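Local atomic coordinates of Pgp2 (Campylobacter jejuni subsp. jejuni, PDB entry 6XJ6), a protein that is a YkuD-family peptidoglycan hydrolase, probably an LD-carboxypeptidase, that directs helical cell shape and binds peptidoglycan through a pocket on its accessory NTF2 domain. Residues Y199-F204 against M210-F215; K274-S277 against M281-L284; L185-T188 against T194-S197; Y101-D106 against S239-L244; F181-A186 against K269-K274. One frame throughout, in Å; residues are numbered along the deposited sequence. Where two conformers were deposited one is given.

Contact 1: Y199-F204 against M210-F215; sequences YDEQEF and MKFEQF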
# COMPACT_ATOMS: atom_id res chain seq x y z
N TYR A 199 14.80 -8.04 -7.81
CA TYR A 199 14.72 -8.33 -6.39
C TYR A 199 15.95 -7.77 -5.69
O TYR A 199 17.05 -7.80 -6.24
CB TYR A 199 14.57 -9.83 -6.14
CG TYR A 199 13.26 -10.34 -6.69
CD1 TYR A 199 12.13 -10.44 -5.89
CD2 TYR A 199 13.14 -10.70 -8.03
CE1 TYR A 199 10.92 -10.88 -6.40
CE2 TYR A 199 11.94 -11.14 -8.55
CZ TYR A 199 10.83 -11.23 -7.74
OH TYR A 199 9.64 -11.66 -8.26
N ASP A 200 15.74 -7.22 -4.49
CA ASP A 200 16.83 -6.63 -3.73
C ASP A 200 17.58 -7.74 -3.02
O ASP A 200 17.07 -8.35 -2.07
CB ASP A 200 16.31 -5.61 -2.73
CG ASP A 200 17.43 -4.95 -1.94
OD1 ASP A 200 18.02 -5.63 -1.09
OD2 ASP A 200 17.74 -3.78 -2.22
N GLU A 201 18.81 -8.00 -3.47
CA GLU A 201 19.59 -9.11 -2.95
C GLU A 201 19.77 -9.04 -1.45
O GLU A 201 20.00 -10.07 -0.81
CB GLU A 201 20.95 -9.13 -3.64
CG GLU A 201 21.80 -10.34 -3.32
CD GLU A 201 23.04 -10.43 -4.19
OE1 GLU A 201 24.11 -10.81 -3.67
OE2 GLU A 201 22.94 -10.10 -5.39
N GLN A 202 19.67 -7.85 -0.86
CA GLN A 202 19.91 -7.68 0.57
C GLN A 202 18.64 -7.59 1.40
O GLN A 202 18.63 -8.05 2.54
CB GLN A 202 20.76 -6.43 0.82
CG GLN A 202 21.84 -6.20 -0.24
CD GLN A 202 23.08 -5.53 0.31
OE1 GLN A 202 23.15 -5.16 1.49
NE2 GLN A 202 24.09 -5.38 -0.54
N GLU A 203 17.57 -7.03 0.83
CA GLU A 203 16.39 -6.65 1.60
C GLU A 203 15.13 -7.42 1.26
O GLU A 203 14.16 -7.34 2.02
CB GLU A 203 16.11 -5.15 1.40
CG GLU A 203 15.46 -4.48 2.60
CD GLU A 203 14.88 -3.13 2.26
OE1 GLU A 203 15.40 -2.47 1.33
OE2 GLU A 203 13.90 -2.72 2.91
N PHE A 204 15.09 -8.16 0.15
CA PHE A 204 13.92 -8.97 -0.18
C PHE A 204 13.71 -10.02 0.90
O PHE A 204 14.63 -10.76 1.26
CB PHE A 204 14.12 -9.63 -1.55
CG PHE A 204 12.98 -10.53 -1.98
CD1 PHE A 204 11.68 -10.07 -2.01
CD2 PHE A 204 13.24 -11.83 -2.40
CE1 PHE A 204 10.64 -10.90 -2.42
CE2 PHE A 204 12.20 -12.66 -2.81
CZ PHE A 204 10.91 -12.20 -2.81
N MET A 210 13.59 -17.63 3.19
CA MET A 210 14.62 -18.01 2.23
C MET A 210 15.48 -16.80 1.87
O MET A 210 14.97 -15.70 1.64
CB MET A 210 13.98 -18.58 0.97
CG MET A 210 14.97 -19.19 -0.00
SD MET A 210 14.21 -19.77 -1.52
CE MET A 210 13.13 -21.04 -0.93
N LYS A 211 16.79 -17.02 1.80
CA LYS A 211 17.72 -15.98 1.39
C LYS A 211 17.86 -15.96 -0.14
O LYS A 211 17.46 -16.89 -0.84
CB LYS A 211 19.08 -16.20 2.05
CG LYS A 211 19.05 -16.03 3.57
CD LYS A 211 20.33 -16.52 4.22
CE LYS A 211 20.43 -18.04 4.19
NZ LYS A 211 21.62 -18.54 4.92
N PHE A 212 18.47 -14.89 -0.64
CA PHE A 212 18.45 -14.61 -2.07
C PHE A 212 19.11 -15.73 -2.88
O PHE A 212 18.60 -16.13 -3.93
CB PHE A 212 19.12 -13.27 -2.36
CG PHE A 212 19.07 -12.88 -3.81
CD1 PHE A 212 17.97 -12.21 -4.31
CD2 PHE A 212 20.11 -13.20 -4.66
CE1 PHE A 212 17.92 -11.85 -5.64
CE2 PHE A 212 20.06 -12.84 -6.00
CZ PHE A 212 18.96 -12.16 -6.49
N GLU A 213 20.27 -16.22 -2.43
CA GLU A 213 20.97 -17.25 -3.19
C GLU A 213 20.07 -18.46 -3.42
O GLU A 213 20.01 -18.99 -4.54
CB GLU A 213 22.25 -17.65 -2.47
CG GLU A 213 23.11 -18.66 -3.23
CD GLU A 213 24.39 -19.00 -2.49
OE1 GLU A 213 24.43 -18.86 -1.25
OE2 GLU A 213 25.37 -19.40 -3.16
N GLN A 214 19.35 -18.89 -2.39
CA GLN A 214 18.45 -20.04 -2.53
C GLN A 214 17.23 -19.68 -3.36
O GLN A 214 16.74 -20.51 -4.15
CB GLN A 214 18.04 -20.56 -1.15
CG GLN A 214 19.11 -21.41 -0.48
CD GLN A 214 20.40 -20.65 -0.23
OE1 GLN A 214 21.46 -21.02 -0.75
NE2 GLN A 214 20.32 -19.58 0.56
N PHE A 215 16.71 -18.47 -3.20
CA PHE A 215 15.62 -18.00 -4.04
C PHE A 215 16.02 -18.00 -5.51
O PHE A 215 15.26 -18.45 -6.37
CB PHE A 215 15.22 -16.60 -3.58
CG PHE A 215 14.17 -15.94 -4.44
CD1 PHE A 215 12.84 -16.31 -4.36
CD2 PHE A 215 14.52 -14.90 -5.30
CE1 PHE A 215 11.88 -15.69 -5.14
CE2 PHE A 215 13.55 -14.27 -6.07
CZ PHE A 215 12.24 -14.66 -5.99
O HOH W 1 15.45 -13.39 -0.47
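Tyr199 OH is held by two partners beyond this contact, hydrogen-bonding to Glu286 OE1 and to Trp183 NE1. With its phenol end fixed in this way, the Tyr199 ring presents one face to Phe215, whose CE2 lies 4.0 Å from Tyr199 CG. This pair is T-shaped: the edge of Phe215 meets the face of Tyr199, and the planes stand 60° apart. Phe204 in turn sends its edge to the face of Phe215, with Phe204 CE2 3.8 Å from Phe215 CZ and centred over that ring. The third side of the triangle lies within 199-204, where Tyr199 CD1 sits over the centre of the Phe204 ring, 3.6 Å above its plane. Each ring therefore gives a neighbour its face and takes up another with its rim.

Phe212 makes a separate contact. Its CG is anti to the backbone N (chi1 -176°), which directs the ring at Glu201. There Glu201 CG stands over the ring face in a CH-pi contact, 4.0 Å from the Phe212 centroid and 28° off the normal. Tyr199 CB approaches the edge of the same ring in its plane, 3.9 Å from Phe212 CE1. No direct hydrogen bond crosses between the segments; a water lies 3.3 Å from Phe204 O and 3.2 Å from Met210 O. Tyr199, Phe204 and Phe215 form a three-ring aromatic cluster, flanked by the Phe212-Glu201 contact, that joins the loop after helix 192-196 to the first turn of helix 212-223 in the NTF2-like domain.

Contact 2: K274-S277 against M281-L284; sequences KIDS and MKIL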
# COMPACT_ATOMS: atom_id res chain seq x y z
N LYS A 274 11.07 -0.69 -3.66
CA LYS A 274 11.80 0.56 -3.61
C LYS A 274 12.38 0.84 -4.99
O LYS A 274 12.46 -0.04 -5.85
CB LYS A 274 12.92 0.52 -2.57
CG LYS A 274 14.02 -0.47 -2.88
CD LYS A 274 15.09 -0.48 -1.81
CE LYS A 274 16.08 -1.58 -2.07
NZ LYS A 274 17.09 -1.72 -0.97
N ILE A 275 12.78 2.09 -5.20
CA ILE A 275 13.54 2.48 -6.39
C ILE A 275 14.99 2.63 -5.95
O ILE A 275 15.30 3.44 -5.07
CB ILE A 275 13.00 3.79 -7.00
CG1 ILE A 275 11.56 3.61 -7.46
CG2 ILE A 275 13.87 4.19 -8.16
CD1 ILE A 275 10.91 4.90 -7.92
N ASP A 276 15.88 1.86 -6.57
CA ASP A 276 17.26 1.86 -6.14
C ASP A 276 18.00 3.08 -6.67
O ASP A 276 17.44 3.93 -7.38
CB ASP A 276 17.93 0.52 -6.49
CG ASP A 276 18.24 0.37 -7.97
OD1 ASP A 276 18.04 1.32 -8.77
OD2 ASP A 276 18.69 -0.74 -8.35
N SER A 277 19.28 3.19 -6.32
CA SER A 277 20.07 4.37 -6.68
C SER A 277 20.21 4.53 -8.18
O SER A 277 20.51 5.64 -8.64
CB SER A 277 21.45 4.29 -6.03
OG SER A 277 22.18 3.18 -6.53
N MET A 281 13.38 -0.67 -10.16
CA MET A 281 12.52 -1.33 -9.20
C MET A 281 13.25 -2.48 -8.51
O MET A 281 13.88 -3.31 -9.17
CB MET A 281 11.30 -1.90 -9.92
CG MET A 281 10.32 -2.62 -9.01
SD MET A 281 8.84 -3.17 -9.86
CE MET A 281 9.45 -4.63 -10.68
N LYS A 282 13.13 -2.53 -7.19
CA LYS A 282 13.62 -3.66 -6.40
C LYS A 282 12.49 -4.12 -5.49
O LYS A 282 12.03 -3.35 -4.64
CB LYS A 282 14.85 -3.26 -5.58
CG LYS A 282 16.10 -3.04 -6.42
CD LYS A 282 16.60 -4.33 -7.04
CE LYS A 282 17.92 -4.12 -7.75
NZ LYS A 282 18.51 -5.41 -8.22
N ILE A 283 12.07 -5.36 -5.67
CA ILE A 283 10.94 -5.92 -4.93
C ILE A 283 11.41 -6.30 -3.53
O ILE A 283 12.40 -7.02 -3.37
CB ILE A 283 10.35 -7.13 -5.67
CG1 ILE A 283 9.77 -6.68 -7.02
CG2 ILE A 283 9.29 -7.83 -4.83
CD1 ILE A 283 9.55 -7.80 -7.98
N LEU A 284 10.68 -5.83 -2.52
CA LEU A 284 10.96 -6.13 -1.12
C LEU A 284 10.02 -7.17 -0.53
O LEU A 284 10.39 -7.85 0.43
CB LEU A 284 10.84 -4.85 -0.28
CG LEU A 284 11.69 -3.68 -0.78
CD1 LEU A 284 11.35 -2.40 -0.04
CD2 LEU A 284 13.15 -4.02 -0.62
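Lys274 runs the length of this contact, from the backbone of its strand to the last residue of 281-284. Its CB lies 4.2 Å from Leu284 CD1. CG, placed between the backbone N and the carbonyl carbon (chi1 64°), then approaches Lys282 CB at 4.0 Å. The chain stays extended from there and crosses Leu284 at about a right angle, with CE reaching both Leu284 CD2 and Lys282 CB, each at 4.1 Å. The tip, NZ, leaves the two segments to form salt bridges with Asp200 OD2 and Glu203 OE1.

The backbone geometry identifies a beta hairpin of the NTF2-like domain, formed by strands 263-275 and 281-283. Lys274 and Lys282 are its antiparallel hydrogen-bonded pair: Lys274 N donates to Lys282 O at 3.0 Å, and Lys282 N to Lys274 O at 2.9 Å. Ile275 and Met281 form the adjacent non-hydrogen-bonded pair, with their side chains on the opposite face of the sheet from the two lysines and toward helix 170-188, where both touch Leu176.

Lys282 bends at chi2 (-68°), which brings its aliphatic chain beside Asp276, with CE 3.5 Å from Asp276 OD2. The charged atoms themselves remain apart, Lys282 NZ and Asp276 OD2 being separated by 4.7 Å; any attraction between them is probably modest. Lys282 NZ instead hydrogen-bonds to Ser197 O, while Asp276 OD1 accepts from Lys280 N in the turn.

Contact 3: L185-T188 against T194-S197; sequences LAWT and TYLS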
# COMPACT_ATOMS: atom_id res chain seq x y z
N LEU A 185 7.62 -9.70 -18.48
CA LEU A 185 8.13 -10.37 -19.68
C LEU A 185 9.20 -11.40 -19.32
O LEU A 185 9.25 -12.48 -19.91
CB LEU A 185 8.69 -9.34 -20.65
CG LEU A 185 9.24 -9.92 -21.96
CD1 LEU A 185 8.13 -10.59 -22.75
CD2 LEU A 185 9.90 -8.84 -22.80
N ALA A 186 10.05 -11.07 -18.35
CA ALA A 186 11.08 -12.01 -17.92
C ALA A 186 10.46 -13.28 -17.36
O ALA A 186 10.90 -14.39 -17.67
CB ALA A 186 11.99 -11.35 -16.89
N TRP A 187 9.43 -13.13 -16.52
CA TRP A 187 8.74 -14.31 -16.00
C TRP A 187 8.07 -15.09 -17.12
O TRP A 187 8.14 -16.33 -17.15
CB TRP A 187 7.70 -13.89 -14.96
CG TRP A 187 6.88 -15.03 -14.45
CD1 TRP A 187 7.16 -15.84 -13.39
CD2 TRP A 187 5.64 -15.51 -14.99
NE1 TRP A 187 6.18 -16.78 -13.23
CE2 TRP A 187 5.23 -16.60 -14.20
CE3 TRP A 187 4.84 -15.11 -16.07
CZ2 TRP A 187 4.05 -17.30 -14.45
CZ3 TRP A 187 3.66 -15.81 -16.31
CH2 TRP A 187 3.28 -16.89 -15.50
N THR A 188 7.41 -14.39 -18.04
CA THR A 188 6.75 -15.06 -19.16
C THR A 188 7.74 -15.89 -19.96
O THR A 188 7.42 -17.00 -20.39
CB THR A 188 6.09 -14.01 -20.06
OG1 THR A 188 5.09 -13.29 -19.33
CG2 THR A 188 5.45 -14.67 -21.28
N THR A 194 17.13 -11.84 -15.85
CA THR A 194 16.40 -10.57 -15.88
C THR A 194 15.37 -10.53 -14.75
O THR A 194 15.22 -9.50 -14.07
CB THR A 194 15.73 -10.38 -17.24
OG1 THR A 194 16.72 -10.40 -18.27
CG2 THR A 194 14.99 -9.04 -17.29
N TYR A 195 14.63 -11.62 -14.55
CA TYR A 195 13.64 -11.69 -13.49
C TYR A 195 14.26 -11.38 -12.13
O TYR A 195 13.77 -10.53 -11.38
CB TYR A 195 13.00 -13.08 -13.51
CG TYR A 195 12.06 -13.41 -12.37
CD1 TYR A 195 12.50 -14.17 -11.29
CD2 TYR A 195 10.72 -13.02 -12.39
CE1 TYR A 195 11.66 -14.50 -10.26
CE2 TYR A 195 9.86 -13.36 -11.35
CZ TYR A 195 10.34 -14.10 -10.29
OH TYR A 195 9.50 -14.45 -9.25
N LEU A 196 15.38 -12.04 -11.82
CA LEU A 196 16.01 -11.86 -10.52
C LEU A 196 16.60 -10.46 -10.33
O LEU A 196 16.77 -10.03 -9.18
CB LEU A 196 17.11 -12.90 -10.32
CG LEU A 196 16.64 -14.35 -10.20
CD1 LEU A 196 17.83 -15.29 -10.17
CD2 LEU A 196 15.78 -14.53 -8.95
N SER A 197 16.90 -9.75 -11.41
CA SER A 197 17.44 -8.40 -11.28
C SER A 197 16.47 -7.43 -10.62
O SER A 197 16.88 -6.34 -10.21
CB SER A 197 17.84 -7.85 -12.65
OG SER A 197 16.71 -7.47 -13.41
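Trp187 and Tyr195 both set CG anti to the backbone N (chi1 176° and 173°). As their two helices are placed, the side chains lie next to each other and point the same way. They belong to two consecutive helices of the NTF2-like domain, 170-188 and 192-196, whose short connection lets the end of the first pack against the second. The aromatic contact is modest: Trp187 CB comes within 4.1 Å of Tyr195 CD2, and Trp187 CD1 is 4.2 Å from Tyr195 CE2, an oblique approach that gives no ring stack. The phenol end of Tyr195 finds its polar partner elsewhere, in Lys219 NZ, and its ring also meets that of Trp183 with the planes about 15° apart.

Closer packing surrounds Ala186, the residue whose CA comes nearest to Tyr195, at 5.1 Å from the Tyr195 CA. Its methyl packs against both Thr194 and Tyr195. Thr194 turns its methyl branch inward, with CG2 3.8 Å from Ala186 CB, while OG1 hydrogen-bonds to Asp191 OD2. On the Tyr195 side, Ala186 CB lies 3.9 Å from Tyr195 CB and reaches the backbone as well, only 3.5 Å from Tyr195 N.

Contact 4: Y101-D106 against S239-L244; sequences YPNLLD and SPYPNL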
# COMPACT_ATOMS: atom_id res chain seq x y z
N TYR A 101 -3.27 -3.19 8.78
CA TYR A 101 -2.03 -3.47 9.49
C TYR A 101 -2.13 -4.82 10.19
O TYR A 101 -3.12 -5.08 10.90
CB TYR A 101 -1.67 -2.40 10.52
CG TYR A 101 -0.39 -2.78 11.24
CD1 TYR A 101 0.85 -2.39 10.74
CD2 TYR A 101 -0.41 -3.58 12.37
CE1 TYR A 101 2.03 -2.76 11.37
CE2 TYR A 101 0.76 -3.96 12.99
CZ TYR A 101 1.97 -3.55 12.49
OH TYR A 101 3.15 -3.92 13.09
N PRO A 102 -1.12 -5.69 10.07
CA PRO A 102 0.12 -5.58 9.30
C PRO A 102 -0.07 -6.03 7.87
O PRO A 102 -0.74 -7.03 7.61
CB PRO A 102 1.07 -6.53 10.03
CG PRO A 102 0.18 -7.59 10.56
CD PRO A 102 -1.12 -6.91 10.91
N ASN A 103 0.51 -5.28 6.93
CA ASN A 103 0.48 -5.69 5.54
C ASN A 103 1.59 -6.71 5.28
O ASN A 103 2.33 -7.11 6.18
CB ASN A 103 0.51 -4.47 4.62
CG ASN A 103 1.83 -3.72 4.66
OD1 ASN A 103 2.89 -4.31 4.85
ND2 ASN A 103 1.77 -2.41 4.44
N LEU A 104 1.69 -7.15 4.03
CA LEU A 104 2.65 -8.20 3.71
C LEU A 104 4.08 -7.77 4.02
O LEU A 104 4.88 -8.56 4.53
CB LEU A 104 2.53 -8.59 2.24
CG LEU A 104 3.52 -9.65 1.76
CD1 LEU A 104 3.28 -10.98 2.45
CD2 LEU A 104 3.42 -9.78 0.25
N LEU A 105 4.44 -6.53 3.70
CA LEU A 105 5.79 -6.06 3.99
C LEU A 105 6.05 -6.06 5.49
O LEU A 105 7.09 -6.55 5.95
CB LEU A 105 5.99 -4.67 3.39
CG LEU A 105 7.38 -4.06 3.61
CD1 LEU A 105 8.45 -4.84 2.87
CD2 LEU A 105 7.37 -2.61 3.17
N ASP A 106 5.12 -5.52 6.26
CA ASP A 106 5.20 -5.61 7.72
C ASP A 106 5.45 -7.04 8.16
O ASP A 106 6.32 -7.31 9.00
CB ASP A 106 3.90 -5.11 8.34
CG ASP A 106 3.63 -3.63 8.08
OD1 ASP A 106 4.59 -2.84 8.03
OD2 ASP A 106 2.44 -3.27 7.96
N SER A 239 1.03 3.21 -5.68
CA SER A 239 0.86 4.18 -4.62
C SER A 239 2.18 4.48 -3.91
O SER A 239 2.98 3.57 -3.67
CB SER A 239 -0.11 3.62 -3.57
OG SER A 239 -1.33 3.22 -4.17
N PRO A 240 2.41 5.73 -3.52
CA PRO A 240 3.60 6.05 -2.73
C PRO A 240 3.48 5.44 -1.34
O PRO A 240 2.38 5.34 -0.79
CB PRO A 240 3.57 7.58 -2.67
CG PRO A 240 2.14 7.93 -2.76
CD PRO A 240 1.54 6.92 -3.70
N TYR A 241 4.62 5.03 -0.80
CA TYR A 241 4.66 4.24 0.43
C TYR A 241 5.50 4.97 1.48
O TYR A 241 6.74 4.90 1.44
CB TYR A 241 5.23 2.84 0.17
CG TYR A 241 4.95 1.88 1.30
CD1 TYR A 241 5.75 1.85 2.43
CD2 TYR A 241 3.85 1.02 1.26
CE1 TYR A 241 5.49 0.99 3.47
CE2 TYR A 241 3.58 0.17 2.29
CZ TYR A 241 4.39 0.16 3.40
OH TYR A 241 4.14 -0.69 4.46
N PRO A 242 4.88 5.69 2.41
CA PRO A 242 5.66 6.40 3.43
C PRO A 242 6.47 5.43 4.27
O PRO A 242 6.00 4.34 4.60
CB PRO A 242 4.59 7.10 4.28
CG PRO A 242 3.39 7.22 3.37
CD PRO A 242 3.43 5.99 2.52
N ASN A 243 7.68 5.85 4.63
CA ASN A 243 8.54 5.02 5.45
C ASN A 243 9.52 5.90 6.20
O ASN A 243 9.73 7.07 5.86
CB ASN A 243 9.28 3.99 4.59
CG ASN A 243 10.24 4.64 3.64
OD1 ASN A 243 11.41 4.83 3.97
ND2 ASN A 243 9.76 5.00 2.46
N LEU A 244 10.13 5.32 7.23
CA LEU A 244 11.11 6.01 8.06
C LEU A 244 12.53 5.54 7.77
O LEU A 244 13.40 5.64 8.64
CB LEU A 244 10.78 5.83 9.54
CG LEU A 244 9.49 6.55 9.95
CD1 LEU A 244 9.23 6.37 11.43
CD2 LEU A 244 9.60 8.03 9.62
O HOH W 2 5.02 -0.30 6.83
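The Tyr241 ring meets the Asn103 amide at its edge: Asn103 ND2 lies near the ring plane, beside the hydroxyl, while Leu105 CD2 approaches obliquely at 4.1 Å from Tyr241 CZ. Amide and ring are turned 54° against each other. The hydroxyl oxygen nevertheless sits only 1° out of the amide plane, so that Asn103 ND2 donates almost straight to Tyr241 OH at 2.9 Å with an N-H...O angle of 175°. The two side chains come from opposite directions to make this bond.

The other end of the amide is fixed too. Asn103 OD1 accepts from Asp106 N at 2.9 Å, and Asp106 OD2 accepts from Asn103 N at 3.0 Å, a reciprocal pair that meets the definition of a capping box at the start of helix 104-108. The cap holds the amide in the rotation that directs ND2 to the tyrosine. Asp106 also serves Tyr241 through a water, which lies 2.8 Å from Asp106 OD1 and 2.6 Å from Tyr241 OH; Asp106 OD2 also hydrogen-bonds to Tyr79 OH. Phe78 and Met249 touch the Tyr241 side chain from outside the two segments, and the contact is buried. The site is a domain interface, where a capped helix start of the L,D-transpeptidase catalytic domain meets Tyr241 of segment 239-244 in the NTF2-like domain.

Contact 5: F181-A186 against K269-K274; sequences FTWKLA and KILYVK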
# COMPACT_ATOMS: atom_id res chain seq x y z
N PHE A 181 6.41 -4.24 -16.28
CA PHE A 181 6.15 -5.02 -17.49
C PHE A 181 7.40 -5.71 -18.01
O PHE A 181 7.30 -6.74 -18.69
CB PHE A 181 5.45 -4.15 -18.54
CG PHE A 181 3.99 -3.98 -18.25
CD1 PHE A 181 3.08 -4.93 -18.67
CD2 PHE A 181 3.54 -2.92 -17.49
CE1 PHE A 181 1.74 -4.81 -18.37
CE2 PHE A 181 2.20 -2.79 -17.19
CZ PHE A 181 1.30 -3.74 -17.63
N THR A 182 8.58 -5.17 -17.70
CA THR A 182 9.83 -5.85 -18.04
C THR A 182 10.01 -7.09 -17.17
O THR A 182 10.42 -8.15 -17.66
CB THR A 182 11.00 -4.89 -17.85
OG1 THR A 182 10.82 -3.73 -18.68
CG2 THR A 182 12.33 -5.56 -18.21
N TRP A 183 9.69 -6.97 -15.88
CA TRP A 183 9.69 -8.12 -14.98
C TRP A 183 8.66 -9.16 -15.42
O TRP A 183 8.96 -10.36 -15.43
CB TRP A 183 9.39 -7.58 -13.58
CG TRP A 183 9.04 -8.56 -12.49
CD1 TRP A 183 9.89 -9.35 -11.77
CD2 TRP A 183 7.74 -8.79 -11.95
NE1 TRP A 183 9.20 -10.07 -10.83
CE2 TRP A 183 7.87 -9.74 -10.92
CE3 TRP A 183 6.47 -8.28 -12.24
CZ2 TRP A 183 6.78 -10.20 -10.18
CZ3 TRP A 183 5.39 -8.73 -11.51
CH2 TRP A 183 5.55 -9.68 -10.49
N LYS A 184 7.47 -8.71 -15.82
CA LYS A 184 6.45 -9.62 -16.34
C LYS A 184 6.97 -10.39 -17.55
O LYS A 184 6.77 -11.61 -17.66
CB LYS A 184 5.20 -8.82 -16.72
CG LYS A 184 4.07 -9.63 -17.32
CD LYS A 184 2.92 -8.72 -17.72
CE LYS A 184 1.81 -9.47 -18.42
NZ LYS A 184 2.23 -9.98 -19.75
N LEU A 185 7.62 -9.70 -18.48
CA LEU A 185 8.13 -10.37 -19.68
C LEU A 185 9.20 -11.40 -19.32
O LEU A 185 9.25 -12.48 -19.91
CB LEU A 185 8.69 -9.34 -20.65
CG LEU A 185 9.24 -9.92 -21.96
CD1 LEU A 185 8.13 -10.59 -22.75
CD2 LEU A 185 9.90 -8.84 -22.80
N ALA A 186 10.05 -11.07 -18.35
CA ALA A 186 11.08 -12.01 -17.92
C ALA A 186 10.46 -13.28 -17.36
O ALA A 186 10.90 -14.39 -17.67
CB ALA A 186 11.99 -11.35 -16.89
N LYS A 269 -2.34 -9.77 -6.92
CA LYS A 269 -0.90 -9.61 -6.72
C LYS A 269 -0.62 -8.28 -6.04
O LYS A 269 -1.28 -7.27 -6.32
CB LYS A 269 -0.18 -9.60 -8.07
CG LYS A 269 -0.24 -10.91 -8.84
CD LYS A 269 0.69 -11.96 -8.27
CE LYS A 269 2.16 -11.59 -8.42
NZ LYS A 269 3.04 -12.64 -7.82
N ILE A 270 0.38 -8.27 -5.17
CA ILE A 270 0.87 -7.03 -4.57
C ILE A 270 2.39 -7.10 -4.51
O ILE A 270 2.95 -8.12 -4.10
CB ILE A 270 0.33 -6.78 -3.15
CG1 ILE A 270 -1.19 -6.98 -3.09
CG2 ILE A 270 0.70 -5.37 -2.71
CD1 ILE A 270 -1.78 -6.85 -1.69
N LEU A 271 3.04 -6.03 -4.95
CA LEU A 271 4.47 -5.85 -4.77
C LEU A 271 4.70 -4.63 -3.89
O LEU A 271 4.08 -3.58 -4.10
CB LEU A 271 5.17 -5.62 -6.12
CG LEU A 271 5.00 -6.69 -7.20
CD1 LEU A 271 5.69 -6.26 -8.48
CD2 LEU A 271 5.54 -8.03 -6.74
N TYR A 272 5.59 -4.77 -2.92
CA TYR A 272 6.13 -3.65 -2.17
C TYR A 272 7.55 -3.46 -2.66
O TYR A 272 8.35 -4.39 -2.61
CB TYR A 272 6.08 -3.94 -0.66
CG TYR A 272 4.65 -4.05 -0.16
CD1 TYR A 272 3.96 -5.25 -0.27
CD2 TYR A 272 3.98 -2.96 0.36
CE1 TYR A 272 2.65 -5.36 0.14
CE2 TYR A 272 2.66 -3.06 0.78
CZ TYR A 272 2.01 -4.26 0.67
OH TYR A 272 0.70 -4.36 1.06
N VAL A 273 7.85 -2.27 -3.18
CA VAL A 273 9.10 -2.04 -3.90
C VAL A 273 9.77 -0.77 -3.42
O VAL A 273 9.15 0.13 -2.85
CB VAL A 273 8.88 -1.98 -5.43
CG1 VAL A 273 8.08 -3.18 -5.92
CG2 VAL A 273 8.20 -0.67 -5.85
N LYS A 274 11.07 -0.69 -3.66
CA LYS A 274 11.80 0.56 -3.61
C LYS A 274 12.38 0.84 -4.99
O LYS A 274 12.46 -0.04 -5.85
CB LYS A 274 12.92 0.52 -2.57
CG LYS A 274 14.02 -0.47 -2.88
CD LYS A 274 15.09 -0.48 -1.81
CE LYS A 274 16.08 -1.58 -2.07
NZ LYS A 274 17.09 -1.72 -0.97
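Leu271 and Trp183 make the close part of this contact, and Lys269 the looser one. The CA atoms of Trp183 and Leu271 are 11.7 Å apart, so the side chains must span the space between helix and strand. Trp183 extends its indole with CG anti to the backbone N (chi1 167°), while Leu271 comes from the opposite direction. Leu271 CD1 settles over the face of the six-membered ring in a CH-pi contact, 4.2 Å from the ring centroid and 21° off the normal. It is displaced toward the rim, 3.9 Å from Trp183 CZ3; the second methyl, Leu271 CD2, lies 4.1 Å from Trp183 CH2.

By comparison, Lys269 merely brushes the ring edge, its CE remaining 4.4 Å from Trp183 CH2 near the indole plane. Lys269 is partly exposed where Trp183 and Leu271 are buried, and its ammonium group turns to Glu286 OE2 and Gln287 O at the C terminus. An aromatic residue of helix 170-188 thus packs on the curved antiparallel sheet, the helix-on-sheet layering that characterises the NTF2 fold.

From the N terminus, contact 4 opens first, at 101-106 in the catalytic domain, and closes 133 residues later at 239-244, bringing that domain against the NTF2-like one. Contact 5 opens at 181-186 within this long loop but closes beyond it, at 269-274, so contacts 4 and 5 cross. Contact 3 starts from the same helix as contact 5 and closes a short loop at 194-197; contact 1 follows in series, and the loops of contacts 4 and 5 both enclose it. Contact 2 begins at Lys274, where contact 5 ends, and closes the final hairpin. Contacts 2, 4 and 5 all reach the same antiparallel sheet, and Tyr272 of 269-274 packs against 101-106.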